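Local structure of enoyl CoA hydratase/isomerase (Crotonase) (Legionella pneumophila subsp. pneumophila, 3I47) at residues Val51-Ser62 / Pro101-Phe111; Asp122-Phe132 / Leu179-Leu189. The protein probably acts as an enoyl-CoA hydratase or isomerase of the crotonase family, adding water across or shifting the double bond of enoyl-CoA thioesters. All coordinates share one frame; numbering follows the deposited sequence.

Contact 1 of 2, residues Val51-Ser62 / Pro101-Phe111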
# COMPACT_ATOMS: atom_id res chain seq x y z
N VAL A 51 -11.82 1.89 -1.91
CA VAL A 51 -10.62 1.30 -1.28
C VAL A 51 -9.87 0.54 -2.36
O VAL A 51 -10.48 -0.09 -3.20
CB VAL A 51 -11.02 0.34 -0.12
CG1 VAL A 51 -9.79 -0.38 0.49
CG2 VAL A 51 -11.80 1.10 0.99
N ILE A 52 -8.54 0.63 -2.32
CA ILE A 52 -7.69 -0.06 -3.29
C ILE A 52 -6.85 -1.14 -2.61
O ILE A 52 -6.21 -0.87 -1.60
CB ILE A 52 -6.77 0.95 -3.99
CG1 ILE A 52 -7.63 1.97 -4.76
CG2 ILE A 52 -5.81 0.25 -4.97
CD1 ILE A 52 -6.85 3.18 -5.26
N VAL A 53 -6.88 -2.34 -3.17
CA VAL A 53 -6.08 -3.47 -2.67
C VAL A 53 -5.07 -3.92 -3.72
O VAL A 53 -5.43 -4.15 -4.87
CB VAL A 53 -6.99 -4.68 -2.28
CG1 VAL A 53 -6.17 -5.89 -1.90
CG2 VAL A 53 -7.90 -4.30 -1.12
N LEU A 54 -3.81 -4.01 -3.31
CA LEU A 54 -2.77 -4.65 -4.13
C LEU A 54 -2.51 -6.04 -3.57
O LEU A 54 -2.14 -6.18 -2.40
CB LEU A 54 -1.46 -3.84 -4.08
CG LEU A 54 -1.50 -2.33 -4.32
CD1 LEU A 54 -0.08 -1.74 -4.26
CD2 LEU A 54 -2.20 -1.96 -5.64
N LYS A 55 -2.69 -7.06 -4.40
CA LYS A 55 -2.49 -8.44 -3.96
C LYS A 55 -1.85 -9.24 -5.07
O LYS A 55 -1.47 -8.67 -6.09
CB LYS A 55 -3.81 -9.08 -3.49
CG LYS A 55 -4.92 -9.22 -4.56
CD LYS A 55 -6.19 -9.80 -3.92
CE LYS A 55 -7.32 -9.97 -4.91
NZ LYS A 55 -7.03 -11.11 -5.85
N ALA A 56 -1.71 -10.54 -4.85
CA ALA A 56 -0.94 -11.37 -5.77
C ALA A 56 -1.49 -12.79 -5.79
O ALA A 56 -1.98 -13.29 -4.78
CB ALA A 56 0.54 -11.39 -5.39
N ASN A 57 -1.39 -13.42 -6.96
CA ASN A 57 -1.63 -14.86 -7.08
C ASN A 57 -0.32 -15.63 -7.06
O ASN A 57 0.76 -15.04 -7.14
CB ASN A 57 -2.39 -15.15 -8.38
CG ASN A 57 -3.84 -14.71 -8.33
OD1 ASN A 57 -4.46 -14.65 -7.26
ND2 ASN A 57 -4.41 -14.39 -9.50
N GLY A 58 -0.42 -16.95 -6.93
CA GLY A 58 0.76 -17.80 -6.88
C GLY A 58 1.37 -17.87 -5.49
O GLY A 58 0.75 -17.45 -4.50
N LYS A 59 2.58 -18.41 -5.42
CA LYS A 59 3.25 -18.67 -4.15
C LYS A 59 3.70 -17.41 -3.42
O LYS A 59 3.70 -17.36 -2.19
CB LYS A 59 4.48 -19.57 -4.36
CG LYS A 59 4.16 -20.94 -4.95
CD LYS A 59 5.43 -21.78 -5.09
CE LYS A 59 5.14 -23.15 -5.69
NZ LYS A 59 4.01 -23.83 -4.99
N HIS A 60 4.06 -16.38 -4.19
CA HIS A 60 4.78 -15.22 -3.64
C HIS A 60 4.24 -13.89 -4.10
O HIS A 60 3.97 -13.70 -5.29
CB HIS A 60 6.26 -15.28 -4.04
CG HIS A 60 6.94 -16.53 -3.60
ND1 HIS A 60 7.10 -16.86 -2.27
CD2 HIS A 60 7.49 -17.55 -4.30
CE1 HIS A 60 7.72 -18.02 -2.17
NE2 HIS A 60 7.97 -18.46 -3.39
N PHE A 61 4.14 -12.95 -3.17
CA PHE A 61 3.77 -11.58 -3.49
C PHE A 61 4.73 -11.02 -4.55
O PHE A 61 4.29 -10.53 -5.60
CB PHE A 61 3.81 -10.75 -2.21
CG PHE A 61 3.31 -9.34 -2.36
CD1 PHE A 61 1.94 -9.08 -2.46
CD2 PHE A 61 4.20 -8.26 -2.36
CE1 PHE A 61 1.45 -7.76 -2.56
CE2 PHE A 61 3.72 -6.94 -2.47
CZ PHE A 61 2.34 -6.69 -2.57
N SER A 62 6.03 -11.05 -4.27
CA SER A 62 7.06 -10.82 -5.29
C SER A 62 8.39 -11.37 -4.82
O SER A 62 8.95 -10.87 -3.84
CB SER A 62 7.21 -9.34 -5.64
OG SER A 62 8.27 -9.20 -6.60
N PRO A 101 -8.01 4.98 0.75
CA PRO A 101 -7.24 3.97 1.51
C PRO A 101 -6.62 2.93 0.59
O PRO A 101 -7.26 2.46 -0.36
CB PRO A 101 -8.29 3.29 2.38
CG PRO A 101 -9.41 4.29 2.49
CD PRO A 101 -9.41 5.10 1.23
N THR A 102 -5.37 2.59 0.87
CA THR A 102 -4.65 1.56 0.11
C THR A 102 -4.20 0.43 1.03
O THR A 102 -3.73 0.67 2.15
CB THR A 102 -3.42 2.15 -0.59
OG1 THR A 102 -2.60 2.82 0.36
CG2 THR A 102 -3.84 3.13 -1.69
N ILE A 103 -4.33 -0.80 0.54
CA ILE A 103 -4.03 -2.00 1.34
C ILE A 103 -3.18 -2.93 0.50
O ILE A 103 -3.54 -3.21 -0.65
CB ILE A 103 -5.32 -2.75 1.73
CG1 ILE A 103 -6.18 -1.89 2.66
CG2 ILE A 103 -4.99 -4.09 2.40
CD1 ILE A 103 -7.59 -2.41 2.83
N ALA A 104 -2.07 -3.39 1.07
CA ALA A 104 -1.26 -4.46 0.44
C ALA A 104 -1.53 -5.79 1.13
O ALA A 104 -1.54 -5.85 2.37
CB ALA A 104 0.23 -4.13 0.52
N MET A 105 -1.75 -6.85 0.35
CA MET A 105 -2.07 -8.17 0.89
C MET A 105 -0.91 -9.07 0.47
O MET A 105 -0.71 -9.31 -0.73
CB MET A 105 -3.41 -8.67 0.30
CG MET A 105 -3.79 -10.10 0.68
SD MET A 105 -5.32 -10.74 -0.11
CE MET A 105 -4.67 -12.22 -0.87
N VAL A 106 -0.14 -9.54 1.46
CA VAL A 106 1.14 -10.19 1.17
C VAL A 106 1.18 -11.65 1.63
O VAL A 106 1.08 -11.93 2.84
CB VAL A 106 2.30 -9.43 1.86
CG1 VAL A 106 3.64 -10.10 1.55
CG2 VAL A 106 2.31 -7.96 1.44
N GLN A 107 1.37 -12.55 0.67
CA GLN A 107 1.61 -13.97 0.93
C GLN A 107 3.04 -14.32 0.48
O GLN A 107 3.59 -13.69 -0.43
CB GLN A 107 0.59 -14.84 0.18
CG GLN A 107 1.00 -15.30 -1.26
CD GLN A 107 0.95 -14.21 -2.35
OE1 GLN A 107 0.78 -13.01 -2.08
NE2 GLN A 107 1.10 -14.65 -3.61
N GLY A 108 3.62 -15.33 1.11
CA GLY A 108 4.95 -15.79 0.68
C GLY A 108 6.01 -14.69 0.71
O GLY A 108 5.96 -13.78 1.55
N ALA A 109 6.96 -14.77 -0.21
CA ALA A 109 8.07 -13.81 -0.24
C ALA A 109 7.69 -12.47 -0.83
O ALA A 109 7.03 -12.40 -1.88
CB ALA A 109 9.24 -14.41 -1.02
N ALA A 110 8.10 -11.40 -0.15
CA ALA A 110 8.04 -10.03 -0.67
C ALA A 110 9.45 -9.49 -0.54
O ALA A 110 9.83 -8.96 0.51
CB ALA A 110 7.03 -9.17 0.11
N PHE A 111 10.25 -9.70 -1.59
CA PHE A 111 11.67 -9.38 -1.56
C PHE A 111 11.95 -8.22 -2.50
O PHE A 111 11.57 -8.26 -3.67
CB PHE A 111 12.51 -10.61 -1.99
CG PHE A 111 12.48 -11.77 -1.00
CD1 PHE A 111 11.92 -11.66 0.27
CD2 PHE A 111 13.05 -12.99 -1.37
CE1 PHE A 111 11.92 -12.74 1.16
CE2 PHE A 111 13.06 -14.08 -0.49
CZ PHE A 111 12.49 -13.95 0.77
O HOH W 1 -1.54 -11.41 -2.18
O HOH W 2 10.07 -7.47 -5.64

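Contact 2 of 2, residues Asp122-Phe132 / Leu179-Leu189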
# COMPACT_ATOMS: atom_id res chain seq x y z
N ASP A 122 -1.17 2.28 2.80
CA ASP A 122 -1.54 2.70 4.17
C ASP A 122 -1.46 1.52 5.14
O ASP A 122 -1.05 1.67 6.29
CB ASP A 122 -2.96 3.24 4.25
CG ASP A 122 -3.18 4.49 3.43
OD1 ASP A 122 -2.31 5.39 3.42
OD2 ASP A 122 -4.27 4.56 2.83
N ILE A 123 -1.91 0.36 4.66
CA ILE A 123 -2.11 -0.81 5.50
C ILE A 123 -1.54 -2.01 4.76
O ILE A 123 -1.73 -2.13 3.55
CB ILE A 123 -3.61 -1.08 5.75
CG1 ILE A 123 -4.27 0.10 6.50
CG2 ILE A 123 -3.81 -2.39 6.52
CD1 ILE A 123 -5.80 0.13 6.33
N ALA A 124 -0.84 -2.88 5.48
CA ALA A 124 -0.40 -4.14 4.90
C ALA A 124 -0.85 -5.30 5.79
O ALA A 124 -0.78 -5.22 7.02
CB ALA A 124 1.14 -4.16 4.67
N ILE A 125 -1.35 -6.34 5.13
CA ILE A 125 -1.87 -7.53 5.78
C ILE A 125 -1.03 -8.68 5.26
O ILE A 125 -0.90 -8.85 4.04
CB ILE A 125 -3.34 -7.76 5.38
CG1 ILE A 125 -4.23 -6.58 5.81
CG2 ILE A 125 -3.86 -9.09 6.00
CD1 ILE A 125 -5.66 -6.60 5.20
N ALA A 126 -0.44 -9.46 6.17
CA ALA A 126 0.42 -10.58 5.78
C ALA A 126 -0.15 -11.90 6.27
O ALA A 126 -0.76 -11.96 7.35
CB ALA A 126 1.82 -10.38 6.33
N SER A 127 0.04 -12.95 5.47
CA SER A 127 -0.20 -14.31 5.95
C SER A 127 0.93 -14.68 6.91
O SER A 127 2.02 -14.09 6.87
CB SER A 127 -0.24 -15.28 4.77
OG SER A 127 1.00 -15.23 4.10
N THR A 128 0.68 -15.64 7.79
CA THR A 128 1.67 -16.02 8.80
C THR A 128 2.98 -16.51 8.16
O THR A 128 4.05 -16.38 8.76
CB THR A 128 1.13 -17.11 9.76
OG1 THR A 128 0.73 -18.26 9.00
CG2 THR A 128 -0.07 -16.59 10.54
N SER A 129 2.88 -17.05 6.95
CA SER A 129 4.05 -17.60 6.25
C SER A 129 4.80 -16.58 5.38
O SER A 129 5.81 -16.93 4.76
CB SER A 129 3.64 -18.82 5.42
OG SER A 129 3.29 -19.90 6.26
N ALA A 130 4.33 -15.33 5.34
CA ALA A 130 4.98 -14.27 4.55
C ALA A 130 6.39 -13.96 5.06
O ALA A 130 6.65 -14.08 6.26
CB ALA A 130 4.14 -13.00 4.53
N ARG A 131 7.30 -13.61 4.15
CA ARG A 131 8.66 -13.23 4.52
C ARG A 131 9.07 -12.02 3.71
O ARG A 131 8.62 -11.82 2.59
CB ARG A 131 9.68 -14.36 4.30
CG ARG A 131 9.36 -15.68 4.97
CD ARG A 131 8.98 -16.67 3.91
NE ARG A 131 9.91 -16.58 2.78
CZ ARG A 131 9.83 -17.30 1.66
NH1 ARG A 131 10.74 -17.12 0.71
NH2 ARG A 131 8.87 -18.20 1.50
N PHE A 132 9.93 -11.20 4.31
CA PHE A 132 10.34 -9.94 3.69
C PHE A 132 11.85 -9.83 3.65
O PHE A 132 12.54 -10.41 4.48
CB PHE A 132 9.79 -8.76 4.50
CG PHE A 132 8.28 -8.70 4.53
CD1 PHE A 132 7.57 -9.46 5.45
CD2 PHE A 132 7.59 -7.87 3.64
CE1 PHE A 132 6.15 -9.40 5.47
CE2 PHE A 132 6.19 -7.81 3.66
CZ PHE A 132 5.49 -8.56 4.58
N LEU A 179 5.55 -2.76 9.75
CA LEU A 179 5.48 -2.84 8.28
C LEU A 179 4.12 -3.41 7.90
O LEU A 179 3.47 -2.92 6.97
CB LEU A 179 6.60 -3.72 7.73
CG LEU A 179 6.60 -3.91 6.20
CD1 LEU A 179 6.69 -2.56 5.50
CD2 LEU A 179 7.76 -4.81 5.79
N VAL A 180 3.71 -4.45 8.61
CA VAL A 180 2.34 -4.97 8.45
C VAL A 180 1.57 -4.74 9.74
O VAL A 180 2.16 -4.77 10.84
CB VAL A 180 2.26 -6.46 8.02
CG1 VAL A 180 3.09 -6.70 6.77
CG2 VAL A 180 2.67 -7.38 9.10
N GLN A 181 0.27 -4.52 9.60
CA GLN A 181 -0.59 -4.25 10.77
C GLN A 181 -1.52 -5.39 11.14
O GLN A 181 -2.21 -5.32 12.17
CB GLN A 181 -1.42 -2.99 10.54
CG GLN A 181 -0.62 -1.70 10.44
CD GLN A 181 -0.48 -1.18 9.03
OE1 GLN A 181 -0.23 -1.94 8.10
NE2 GLN A 181 -0.63 0.13 8.86
N HIS A 182 -1.56 -6.43 10.30
CA HIS A 182 -2.36 -7.62 10.53
C HIS A 182 -1.60 -8.83 10.02
O HIS A 182 -1.01 -8.78 8.94
CB HIS A 182 -3.69 -7.55 9.77
CG HIS A 182 -4.51 -6.35 10.11
ND1 HIS A 182 -5.37 -6.32 11.19
CD2 HIS A 182 -4.57 -5.11 9.55
CE1 HIS A 182 -5.94 -5.13 11.26
NE2 HIS A 182 -5.46 -4.38 10.29
N CYS A 183 -1.63 -9.91 10.80
CA CYS A 183 -0.95 -11.14 10.44
C CYS A 183 -1.99 -12.23 10.67
O CYS A 183 -2.46 -12.43 11.80
CB CYS A 183 0.29 -11.30 11.31
SG CYS A 183 1.33 -12.72 10.92
N VAL A 184 -2.38 -12.90 9.59
CA VAL A 184 -3.57 -13.76 9.58
C VAL A 184 -3.27 -15.13 8.96
O VAL A 184 -2.27 -15.29 8.26
CB VAL A 184 -4.75 -13.05 8.85
CG1 VAL A 184 -5.10 -11.72 9.54
CG2 VAL A 184 -4.40 -12.82 7.40
N PRO A 185 -4.12 -16.15 9.23
CA PRO A 185 -3.84 -17.49 8.72
C PRO A 185 -3.71 -17.54 7.20
O PRO A 185 -4.47 -16.87 6.50
CB PRO A 185 -5.06 -18.30 9.19
CG PRO A 185 -5.50 -17.59 10.43
CD PRO A 185 -5.32 -16.14 10.08
N ASP A 186 -2.75 -18.33 6.72
CA ASP A 186 -2.46 -18.47 5.29
C ASP A 186 -3.70 -18.71 4.40
O ASP A 186 -3.90 -18.05 3.38
CB ASP A 186 -1.48 -19.62 5.05
CG ASP A 186 -0.06 -19.34 5.58
OD1 ASP A 186 0.21 -18.25 6.10
OD2 ASP A 186 0.79 -20.25 5.45
N ASP A 187 -4.53 -19.68 4.79
CA ASP A 187 -5.58 -20.14 3.89
C ASP A 187 -6.77 -19.20 3.86
O ASP A 187 -7.67 -19.39 3.03
CB ASP A 187 -6.01 -21.56 4.23
CG ASP A 187 -4.92 -22.59 3.97
OD1 ASP A 187 -3.93 -22.28 3.25
OD2 ASP A 187 -5.05 -23.71 4.48
N THR A 188 -6.79 -18.20 4.75
CA THR A 188 -7.88 -17.21 4.75
C THR A 188 -7.42 -15.76 4.58
O THR A 188 -8.14 -14.82 4.91
CB THR A 188 -8.80 -17.38 5.96
OG1 THR A 188 -8.02 -17.55 7.14
CG2 THR A 188 -9.71 -18.58 5.77
N LEU A 189 -6.22 -15.58 4.03
CA LEU A 189 -5.68 -14.25 3.79
C LEU A 189 -6.61 -13.42 2.90
O LEU A 189 -6.92 -12.27 3.24
CB LEU A 189 -4.28 -14.35 3.17
CG LEU A 189 -3.59 -13.03 2.78
CD1 LEU A 189 -3.33 -12.14 4.01
CD2 LEU A 189 -2.27 -13.33 2.06
O HOH W 3 -1.51 -20.25 8.56

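Contact 1 of 2, residues Val51-Ser62 / Pro101-Phe111
One water joins Ala56 to Met105 and Gln107: it accepts from Ala56 N (2.8 Å) and lies within bonding distance of Met105 O (2.7 Å) and Gln107 OE1. At the other end of this amide NE2 donates to Gly58 O (3.0 Å). Gly58 O lies near the Gln107 amide plane, but NE2 stands well above the Gly58 carbonyl plane. These bridges follow two parallel strands of the crotonase fold, 51-56 and 102-106, whose axes come within 4.7 Å. Along them the bonds alternate, from Ile52 N to Pro101 O through to Met105 N to Leu54 O. Lys55 and Met105 extend side by side, CB to CB 3.8 Å, while Lys55 NZ hydrogen-bonds Thr18 OG1 on the neighbouring strand 14-19. Beyond the intervening loops the pairing shifts by two residues. Phe61, with CG anti to the backbone N (chi1 -173°), takes Val106 CG2 over the centre of one ring face, 3.9 Å from the centroid, a CH-pi contact. A second short run of bonds includes Phe111 N to Ser62 O at 2.8 Å. His60 joins it: Ala109 N donates to ND1 at 2.9 Å, nearly straight at 172° but tilted 17° from the ring plane.

Contact 2 of 2, residues Asp122-Phe132 / Leu179-Leu189
Asp186 takes three hydrogen bonds from the turn at the end of strand 123-127. Its OD1 accepts from Thr128 OG1 (2.9 Å), which comes from above the carboxylate plane, and from Ser129 N on the syn lone pair; OD2 uses its own syn lone pair for Ser129 OG at 2.7 Å. With CG anti to its carbonyl carbon (chi1 -69°), Asp186 swings the carboxylate toward these donors. A water bound to both Thr128 OG1 and Asp186 N adds a further link. Thr128 and Ser129 are the two central residues of a type I turn, which Ala130 N closes by bonding Ser127 O.

At the other end of the pairing, the amide of Gln181 imitates a backbone partner: NE2 gives a bond to Asp122 O, in the carbonyl plane and on a lone pair, and OE1 receives Ala124 N at 2.8 Å. Between these clamps run the parallel strands 123-127 and 182-184, the latter closing one edge of the main sheet of this crotonase fold. Their bonds include Ala126 N to His182 O (2.9 Å, 174°) and Val184 N to Ala126 O.

Apolar side chains meet on both faces. Ile125 CG2 meets Leu189 CD1 at 3.7 Å and also touches Val184 CG2. Leu189 begins helix 189-201, whose Phe192 and Tyr196 meet the His182 ring. Across the sheet, Val180 CG1 packs on the CB atoms of Ala124 and Ala126 and on Phe132 CZ (3.7 Å). Leu179 CD2 lies over one face of the Phe132 ring, offset toward its rim, 4.1 Å from the centroid, while helix 171-176 brings Ala174 against both Phe132 and Val180.

In the fold
Contact 1 closes before contact 2 opens along the chain, and their centres are about 9 Å apart. Strands 102-106 and 123-127 are neighbours in the main sheet, so the contacts place four parallel strands in the order 51-56, 102-106, 123-127, 182-184. Their shared seam is backbone: Ala104 N lies 2.8 Å from Ile123 O and Val106 N 2.8 Å from Ile125 O, both probable hydrogen bonds. A second, smaller sheet repeats the adjacency, since strand 109-111 of contact 1 runs parallel to strand 131-133, whose start belongs to contact 2. Helix 189-201, which begins within contact 2, touches Val51 and Met105 as well as Ile123 and Ile125, so both contacts share its cover over one sheet face.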